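Local coordinates for protein putative nucleotidyltransferase (Sulfolobus solfataricus P2, PDB 2RFF) that is a putative nucleotidyltransferase that probably transfers a nucleotidyl group from a nucleotide to an acceptor, at residues E21-V26 and L100-E105. Sequence-based numbering, arbitrary orientation.
Sequences EIVEEV and LFWKRE. With EDO (1,2-ethanediol), chain B.
V23 of helix 6-29 packs against F101 and W102 of strand 98-103. This is helix-on-sheet packing within a nucleotidyltransferase-family domain. F101 and W102 form a classic beta bulge opposite V36 of the neighbouring strand 33-39. Both their CB atoms therefore point toward the helix, and V23 meets two aromatic rings with its two methyls. CG1 lies over one face of the indole. V23 CG1 stands 4.0 Å from the centroid of the five-membered ring of W102, 19° off the normal, a CH-pi contact. V23 CG1 comes closest to W102 CG, at 3.8 Å. CG2 touches the edge of the phenyl ring instead, near its plane, with V23 CG2 3.9 Å from F101 CE2. The valine rotation makes this split: CG1 is anti to the backbone N (chi1 171°), while CG2 is anti to the carbonyl carbon. This part is buried and apolar. L16, A19 and K20 of the same helix also touch F101, and V36 touches V23. With an alanine here, the indole face and the phenyl edge would probably lose their methyl partners, opening a gap between helix and strand.

The K103 and E105 side is looser and more polar. K103 NZ pairs with E34 and E35, and E105 is exposed. An ethanediol, probably from the crystallisation liquor, donates from O1 to E105 OE2 at 2.7 Å. R104 instead turns back to the helix, bending at chi2 and chi3, and its NH2 bonds to A27 O. One guanidinium face meets the indole rim, with W102 CH2 3.6 Å above the R104 guanidinium plane, over its centre.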
loop_
_atom_site.group_PDB
_atom_site.type_symbol
_atom_site.label_atom_id
_atom_site.label_comp_id
_atom_site.label_asym_id
_atom_site.label_seq_id
_atom_site.Cartn_x
_atom_site.Cartn_y
_atom_site.Cartn_z
ATOM N N GLU A 21 8.088 -4.632 3.200
ATOM C CA GLU A 21 9.439 -4.387 2.687
ATOM C C GLU A 21 9.473 -3.145 1.790
ATOM O O GLU A 21 10.356 -2.297 1.921
ATOM C CB GLU A 21 9.946 -5.557 1.867
ATOM C CG GLU A 21 10.218 -6.840 2.580
ATOM C CD GLU A 21 10.737 -7.943 1.615
ATOM O OE1 GLU A 21 11.432 -7.643 0.597
ATOM O OE2 GLU A 21 10.455 -9.122 1.886
ATOM N N ILE A 22 8.502 -3.041 0.884
ATOM C CA ILE A 22 8.438 -1.900 -0.027
ATOM C C ILE A 22 8.249 -0.612 0.774
ATOM O O ILE A 22 8.941 0.372 0.505
ATOM C CB ILE A 22 7.296 -2.074 -1.083
ATOM C CG1 ILE A 22 7.650 -3.238 -2.043
ATOM C CG2 ILE A 22 7.048 -0.769 -1.887
ATOM C CD1 ILE A 22 6.513 -3.687 -2.964
ATOM N N VAL A 23 7.319 -0.637 1.739
ATOM C CA VAL A 23 7.014 0.576 2.569
ATOM C C VAL A 23 8.235 0.983 3.404
ATOM O O VAL A 23 8.525 2.164 3.535
ATOM C CB VAL A 23 5.758 0.388 3.437
ATOM C CG1 VAL A 23 5.628 1.552 4.424
ATOM C CG2 VAL A 23 4.526 0.224 2.494
ATOM N N GLU A 24 8.954 0.009 3.956
ATOM C CA GLU A 24 10.185 0.309 4.719
ATOM C C GLU A 24 11.175 1.113 3.899
ATOM O O GLU A 24 11.746 2.080 4.377
ATOM C CB GLU A 24 10.875 -0.988 5.194
ATOM C CG GLU A 24 10.136 -1.598 6.341
ATOM C CD GLU A 24 10.689 -2.917 6.840
ATOM O OE1 GLU A 24 11.271 -3.701 6.034
ATOM O OE2 GLU A 24 10.495 -3.162 8.069
ATOM N N GLU A 25 11.325 0.728 2.644
ATOM C CA GLU A 25 12.254 1.390 1.753
ATOM C C GLU A 25 11.780 2.786 1.392
ATOM O O GLU A 25 12.536 3.738 1.471
ATOM C CB GLU A 25 12.488 0.568 0.483
ATOM C CG GLU A 25 13.148 -0.755 0.779
ATOM C CD GLU A 25 13.251 -1.635 -0.417
ATOM O OE1 GLU A 25 13.024 -1.196 -1.551
ATOM O OE2 GLU A 25 13.582 -2.812 -0.228
ATOM N N VAL A 26 10.523 2.897 0.974
ATOM C CA VAL A 26 9.900 4.213 0.641
ATOM C C VAL A 26 9.885 5.168 1.847
ATOM O O VAL A 26 10.322 6.304 1.725
ATOM C CB VAL A 26 8.517 4.063 -0.011
ATOM C CG1 VAL A 26 7.905 5.441 -0.343
ATOM C CG2 VAL A 26 8.613 3.193 -1.259
ATOM N N LEU A 100 -5.584 0.963 6.764
ATOM C CA LEU A 100 -4.363 1.631 7.177
ATOM C C LEU A 100 -3.285 0.562 7.472
ATOM O O LEU A 100 -3.430 -0.331 8.294
ATOM C CB LEU A 100 -4.608 2.575 8.353
ATOM C CG LEU A 100 -3.414 3.429 8.782
ATOM C CD1 LEU A 100 -3.098 4.518 7.790
ATOM C CD2 LEU A 100 -3.684 4.058 10.168
ATOM N N PHE A 101 -2.175 0.708 6.772
ATOM C CA PHE A 101 -1.091 -0.250 6.829
ATOM C C PHE A 101 0.069 0.302 7.638
ATOM O O PHE A 101 0.718 -0.444 8.367
ATOM C CB PHE A 101 -0.652 -0.566 5.390
ATOM C CG PHE A 101 0.367 -1.681 5.251
ATOM C CD1 PHE A 101 -0.002 -2.984 5.566
ATOM C CD2 PHE A 101 1.639 -1.423 4.731
ATOM C CE1 PHE A 101 0.911 -4.015 5.390
ATOM C CE2 PHE A 101 2.568 -2.465 4.575
ATOM C CZ PHE A 101 2.212 -3.756 4.923
ATOM N N TRP A 102 0.353 1.588 7.451
ATOM C CA TRP A 102 1.470 2.247 8.074
ATOM C C TRP A 102 1.149 3.731 8.179
ATOM O O TRP A 102 0.421 4.310 7.344
ATOM C CB TRP A 102 2.725 2.002 7.217
ATOM C CG TRP A 102 3.996 2.697 7.657
ATOM C CD1 TRP A 102 4.982 2.187 8.442
ATOM C CD2 TRP A 102 4.384 4.042 7.355
ATOM N NE1 TRP A 102 5.992 3.113 8.623
ATOM C CE2 TRP A 102 5.632 4.273 7.983
ATOM C CE3 TRP A 102 3.795 5.086 6.612
ATOM C CZ2 TRP A 102 6.318 5.503 7.874
ATOM C CZ3 TRP A 102 4.456 6.322 6.524
ATOM C CH2 TRP A 102 5.713 6.513 7.145
ATOM N N LYS A 103 1.681 4.327 9.229
ATOM C CA LYS A 103 1.584 5.776 9.432
ATOM C C LYS A 103 2.884 6.196 10.113
ATOM O O LYS A 103 3.370 5.508 10.995
ATOM C CB LYS A 103 0.359 6.171 10.242
ATOM C CG LYS A 103 0.212 7.668 10.424
ATOM C CD LYS A 103 -1.141 7.964 10.972
ATOM C CE LYS A 103 -1.320 9.412 11.329
ATOM N NZ LYS A 103 -1.323 10.280 10.157
ATOM N N ARG A 104 3.445 7.328 9.709
ATOM C CA ARG A 104 4.688 7.767 10.305
ATOM C C ARG A 104 4.673 7.722 11.855
ATOM O O ARG A 104 5.613 7.155 12.431
ATOM C CB ARG A 104 5.070 9.160 9.786
ATOM C CG ARG A 104 6.364 9.737 10.311
ATOM C CD ARG A 104 7.572 9.054 9.765
ATOM N NE ARG A 104 7.746 9.257 8.327
ATOM C CZ ARG A 104 8.642 8.616 7.556
ATOM N NH1 ARG A 104 9.444 7.699 8.051
ATOM N NH2 ARG A 104 8.693 8.888 6.260
ATOM N N GLU A 105 3.601 8.226 12.472
ATOM C CA GLU A 105 3.466 8.319 13.935
ATOM C C GLU A 105 3.024 6.998 14.596
ATOM O O GLU A 105 2.995 6.914 15.824
ATOM C CB GLU A 105 2.544 9.463 14.333
ATOM C CG GLU A 105 3.024 10.840 13.836
ATOM C CD GLU A 105 2.660 11.175 12.386
ATOM O OE1 GLU A 105 2.052 10.332 11.673
ATOM O OE2 GLU A 105 2.972 12.316 11.969
HETATM C C1 EDO B . 5.577 13.866 13.831
HETATM O O1 EDO B . 4.319 14.240 13.254
HETATM C C2 EDO B . 6.234 12.829 12.925
HETATM O O2 EDO B . 6.792 13.399 11.745
#